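Local atomic coordinates of complement factor MASP-3 (Homo sapiens, PDB entry 3DEM), a protein that probably acts as a serine protease of innate immunity, associating through its CUB and EGF-like domains with mannan-binding lectin and ficolins. Residues E55-L68 and V88-D102. Sequence-based numbering, arbitrary orientation.
With CA (calcium ion), chain E.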
# COMPACT_ATOMS: atom_id res chain seq x y z
N GLU A 55 34.80 -4.31 -4.28
CA GLU A 55 35.72 -4.27 -3.14
C GLU A 55 36.27 -2.87 -2.88
O GLU A 55 36.58 -2.53 -1.74
CB GLU A 55 36.85 -5.30 -3.29
CG GLU A 55 37.72 -5.16 -4.54
CD GLU A 55 38.75 -6.28 -4.66
OE1 GLU A 55 38.64 -7.26 -3.90
OE2 GLU A 55 39.66 -6.18 -5.51
N TYR A 56 36.38 -2.06 -3.94
CA TYR A 56 36.91 -0.71 -3.81
C TYR A 56 35.84 0.28 -3.36
O TYR A 56 35.68 0.53 -2.17
CB TYR A 56 37.58 -0.26 -5.12
CG TYR A 56 38.75 -1.14 -5.53
CD1 TYR A 56 39.20 -1.17 -6.85
CD2 TYR A 56 39.40 -1.95 -4.60
CE1 TYR A 56 40.27 -1.98 -7.22
CE2 TYR A 56 40.47 -2.75 -4.97
CZ TYR A 56 40.90 -2.77 -6.28
OH TYR A 56 41.96 -3.58 -6.63
N ASP A 57 35.10 0.84 -4.31
CA ASP A 57 33.99 1.73 -3.97
C ASP A 57 32.68 0.94 -4.02
O ASP A 57 32.51 0.07 -4.88
CB ASP A 57 33.93 2.92 -4.93
CG ASP A 57 35.17 3.80 -4.84
OD1 ASP A 57 36.05 3.51 -4.01
OD2 ASP A 57 35.26 4.77 -5.61
N TYR A 58 31.77 1.23 -3.11
CA TYR A 58 30.52 0.48 -3.08
C TYR A 58 29.38 1.12 -2.30
O TYR A 58 29.59 1.97 -1.42
CB TYR A 58 30.76 -0.93 -2.54
CG TYR A 58 31.27 -0.99 -1.12
CD1 TYR A 58 30.40 -0.87 -0.05
CD2 TYR A 58 32.62 -1.18 -0.86
CE1 TYR A 58 30.86 -0.94 1.26
CE2 TYR A 58 33.09 -1.25 0.44
CZ TYR A 58 32.20 -1.12 1.49
OH TYR A 58 32.66 -1.19 2.79
N VAL A 59 28.17 0.72 -2.65
CA VAL A 59 26.99 0.98 -1.84
C VAL A 59 26.48 -0.37 -1.36
O VAL A 59 26.06 -1.21 -2.16
CB VAL A 59 25.89 1.73 -2.62
CG1 VAL A 59 24.61 1.80 -1.80
CG2 VAL A 59 26.35 3.14 -3.00
N LYS A 60 26.55 -0.59 -0.06
CA LYS A 60 26.18 -1.87 0.54
C LYS A 60 24.83 -1.72 1.25
O LYS A 60 24.66 -0.83 2.09
CB LYS A 60 27.26 -2.29 1.53
CG LYS A 60 27.11 -3.68 2.11
CD LYS A 60 28.23 -3.95 3.11
CE LYS A 60 28.28 -5.41 3.53
NZ LYS A 60 29.47 -5.72 4.39
N VAL A 61 23.88 -2.58 0.91
CA VAL A 61 22.57 -2.56 1.54
C VAL A 61 22.36 -3.83 2.33
O VAL A 61 22.43 -4.94 1.78
CB VAL A 61 21.44 -2.43 0.49
CG1 VAL A 61 20.08 -2.39 1.17
CG2 VAL A 61 21.65 -1.20 -0.38
N GLU A 62 22.12 -3.70 3.63
CA GLU A 62 22.05 -4.87 4.50
C GLU A 62 21.07 -4.71 5.67
O GLU A 62 20.59 -3.61 5.94
CB GLU A 62 23.44 -5.19 5.05
CG GLU A 62 23.96 -4.16 6.03
CD GLU A 62 25.46 -4.27 6.26
OE1 GLU A 62 25.99 -5.41 6.28
OE2 GLU A 62 26.10 -3.22 6.43
N THR A 63 20.79 -5.82 6.33
CA THR A 63 20.05 -5.79 7.59
C THR A 63 21.04 -6.05 8.72
O THR A 63 22.25 -5.95 8.52
CB THR A 63 18.93 -6.85 7.63
OG1 THR A 63 19.50 -8.16 7.68
CG2 THR A 63 18.04 -6.73 6.41
N GLU A 64 20.53 -6.37 9.90
CA GLU A 64 21.39 -6.58 11.06
C GLU A 64 22.16 -7.90 11.00
O GLU A 64 23.09 -8.11 11.78
CB GLU A 64 20.58 -6.48 12.36
CG GLU A 64 19.25 -7.25 12.35
CD GLU A 64 18.14 -6.50 11.63
OE1 GLU A 64 17.53 -5.60 12.23
OE2 GLU A 64 17.87 -6.82 10.45
N ASP A 65 21.79 -8.78 10.07
CA ASP A 65 22.39 -10.11 10.00
C ASP A 65 22.46 -10.67 8.58
O ASP A 65 22.73 -11.85 8.39
CB ASP A 65 21.62 -11.08 10.90
CG ASP A 65 20.16 -11.22 10.50
OD1 ASP A 65 19.40 -11.91 11.21
OD2 ASP A 65 19.76 -10.63 9.48
N GLN A 66 22.22 -9.82 7.59
CA GLN A 66 22.08 -10.28 6.22
C GLN A 66 22.39 -9.17 5.22
O GLN A 66 21.81 -8.09 5.29
CB GLN A 66 20.65 -10.80 6.01
CG GLN A 66 20.28 -11.20 4.59
CD GLN A 66 18.82 -11.63 4.48
OE1 GLN A 66 18.18 -11.97 5.47
NE2 GLN A 66 18.28 -11.59 3.26
N VAL A 67 23.32 -9.43 4.31
CA VAL A 67 23.62 -8.48 3.24
C VAL A 67 22.64 -8.68 2.09
O VAL A 67 22.58 -9.75 1.49
CB VAL A 67 25.07 -8.61 2.75
CG1 VAL A 67 25.33 -7.68 1.56
CG2 VAL A 67 26.04 -8.30 3.88
N LEU A 68 21.87 -7.63 1.79
CA LEU A 68 20.84 -7.70 0.76
C LEU A 68 21.40 -7.45 -0.64
O LEU A 68 21.01 -8.14 -1.59
CB LEU A 68 19.73 -6.70 1.06
CG LEU A 68 19.04 -6.83 2.42
CD1 LEU A 68 18.04 -5.70 2.64
CD2 LEU A 68 18.35 -8.18 2.54
N VAL A 88 15.20 -2.51 -4.01
CA VAL A 88 15.70 -3.38 -2.96
C VAL A 88 14.73 -3.37 -1.78
O VAL A 88 14.47 -2.33 -1.18
CB VAL A 88 17.10 -2.95 -2.48
CG1 VAL A 88 17.60 -3.88 -1.38
CG2 VAL A 88 18.08 -2.91 -3.65
N LEU A 89 14.19 -4.54 -1.46
CA LEU A 89 13.20 -4.66 -0.39
C LEU A 89 13.82 -5.36 0.81
O LEU A 89 14.39 -6.44 0.68
CB LEU A 89 11.99 -5.43 -0.90
CG LEU A 89 10.74 -5.51 -0.01
CD1 LEU A 89 10.09 -4.14 0.16
CD2 LEU A 89 9.73 -6.51 -0.58
N SER A 90 13.70 -4.74 1.99
CA SER A 90 14.17 -5.36 3.22
C SER A 90 13.18 -6.42 3.68
O SER A 90 11.97 -6.26 3.48
CB SER A 90 14.37 -4.31 4.32
OG SER A 90 13.13 -3.80 4.77
N PRO A 91 13.68 -7.50 4.30
CA PRO A 91 12.82 -8.58 4.81
C PRO A 91 11.98 -8.11 5.99
O PRO A 91 10.85 -8.56 6.16
CB PRO A 91 13.82 -9.65 5.26
CG PRO A 91 15.14 -9.26 4.66
CD PRO A 91 15.10 -7.78 4.54
N GLY A 92 12.54 -7.22 6.80
CA GLY A 92 11.85 -6.71 7.98
C GLY A 92 11.79 -5.20 8.00
O GLY A 92 11.75 -4.55 6.96
N SER A 93 11.79 -4.63 9.20
CA SER A 93 11.59 -3.19 9.35
C SER A 93 12.89 -2.41 9.53
O SER A 93 12.87 -1.28 10.03
CB SER A 93 10.63 -2.91 10.51
OG SER A 93 11.21 -3.26 11.75
N PHE A 94 14.01 -2.99 9.13
CA PHE A 94 15.31 -2.33 9.27
C PHE A 94 16.18 -2.46 8.02
O PHE A 94 16.25 -3.53 7.40
CB PHE A 94 16.06 -2.87 10.49
CG PHE A 94 17.47 -2.35 10.61
CD1 PHE A 94 17.71 -1.08 11.11
CD2 PHE A 94 18.55 -3.13 10.23
CE1 PHE A 94 19.01 -0.60 11.22
CE2 PHE A 94 19.84 -2.66 10.34
CZ PHE A 94 20.07 -1.39 10.84
N MET A 95 16.86 -1.37 7.67
CA MET A 95 17.79 -1.38 6.55
C MET A 95 18.98 -0.48 6.82
O MET A 95 18.82 0.67 7.23
CB MET A 95 17.08 -0.95 5.26
CG MET A 95 17.96 -1.03 4.02
SD MET A 95 17.11 -0.39 2.56
CE MET A 95 16.11 -1.81 2.09
N SER A 96 20.18 -1.01 6.62
CA SER A 96 21.39 -0.23 6.78
C SER A 96 22.07 -0.07 5.43
O SER A 96 22.17 -1.02 4.65
CB SER A 96 22.34 -0.90 7.79
OG SER A 96 23.45 -0.07 8.08
N ILE A 97 22.52 1.15 5.15
CA ILE A 97 23.16 1.47 3.88
C ILE A 97 24.52 2.10 4.14
O ILE A 97 24.62 3.07 4.89
CB ILE A 97 22.30 2.45 3.05
CG1 ILE A 97 20.93 1.85 2.74
CG2 ILE A 97 23.01 2.85 1.76
CD1 ILE A 97 19.94 2.85 2.20
N THR A 98 25.56 1.55 3.52
CA THR A 98 26.90 2.11 3.64
C THR A 98 27.46 2.48 2.27
O THR A 98 27.51 1.64 1.36
CB THR A 98 27.86 1.13 4.35
OG1 THR A 98 27.42 0.92 5.69
CG2 THR A 98 29.29 1.68 4.37
N PHE A 99 27.86 3.73 2.11
CA PHE A 99 28.63 4.14 0.95
C PHE A 99 30.10 4.22 1.35
O PHE A 99 30.45 4.92 2.30
CB PHE A 99 28.16 5.49 0.41
CG PHE A 99 29.12 6.12 -0.56
CD1 PHE A 99 29.21 5.67 -1.87
CD2 PHE A 99 29.94 7.17 -0.17
CE1 PHE A 99 30.09 6.24 -2.77
CE2 PHE A 99 30.83 7.76 -1.06
CZ PHE A 99 30.90 7.29 -2.36
N ARG A 100 30.95 3.50 0.64
CA ARG A 100 32.38 3.55 0.90
C ARG A 100 33.15 3.97 -0.33
O ARG A 100 32.89 3.50 -1.44
CB ARG A 100 32.91 2.21 1.40
CG ARG A 100 34.36 2.28 1.86
CD ARG A 100 35.24 1.31 1.09
NE ARG A 100 36.65 1.45 1.44
CZ ARG A 100 37.62 0.72 0.90
NH1 ARG A 100 37.33 -0.20 -0.01
NH2 ARG A 100 38.88 0.91 1.27
N SER A 101 34.13 4.84 -0.12
CA SER A 101 35.01 5.31 -1.16
C SER A 101 36.43 5.05 -0.68
O SER A 101 36.81 5.50 0.40
CB SER A 101 34.78 6.80 -1.39
OG SER A 101 35.60 7.32 -2.41
N ASP A 102 37.22 4.30 -1.44
CA ASP A 102 38.59 4.02 -0.99
C ASP A 102 39.52 5.22 -1.22
O ASP A 102 39.05 6.34 -1.44
CB ASP A 102 39.15 2.72 -1.59
CG ASP A 102 39.22 2.75 -3.11
OD1 ASP A 102 38.80 3.75 -3.72
OD2 ASP A 102 39.70 1.75 -3.69
CA CA E . 37.78 4.75 -5.41
O HOH W 1 25.18 -0.66 5.90
O HOH W 2 37.75 6.57 -3.56
O HOH W 3 37.46 6.13 -7.18
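Y58, K60 and E62 pair with R100, T98 and S96 through six backbone hydrogen bonds, joining strands 58-62 and 94-101 as antiparallel neighbours at 165°, their axes 4.7 Å apart. On the face bearing these pairs, R100 CB packs over one face of the Y58 ring, 3.7 Å from its centroid, in a CH-pi contact; Y58 CG sits between its backbone N and carbonyl carbon (chi1 62°), which brings the ring beneath R100 CB. Further along R100, the chain bends at chi2 and turns the guanidinium toward residues 55-57, ahead of strand 58-62, where NH1 makes a weak bond to Y56 O. One water ties E62 OE2, S96 OG and T98 OG1 together at 2.7-2.8 Å, while the two hydroxyls also bond N30 and T28 of strand 25-32. The other face is apolar: V59 CG2 meets the edge of the F99 ring at CD1 (4.0 Å), and V61 CG1 packs against M95 CG (3.8 Å); strand 37-47 of the second sheet covers this side. At the R100 end of the strand pair, D57 binds calcium through both carboxylate oxygens and D102 through OD1 at 2.2 Å; D57 OD2 is also hydrogen-bonded to Y21 OH. Their carboxylates stand nearly perpendicular (82°), and D57 OD1 accepts a straight bond from D102 N on its syn side, tilted out of the carboxylate plane. With E49, S104 and two waters completing the sphere, this is the calcium site at one end of a CUB-domain beta-sandwich.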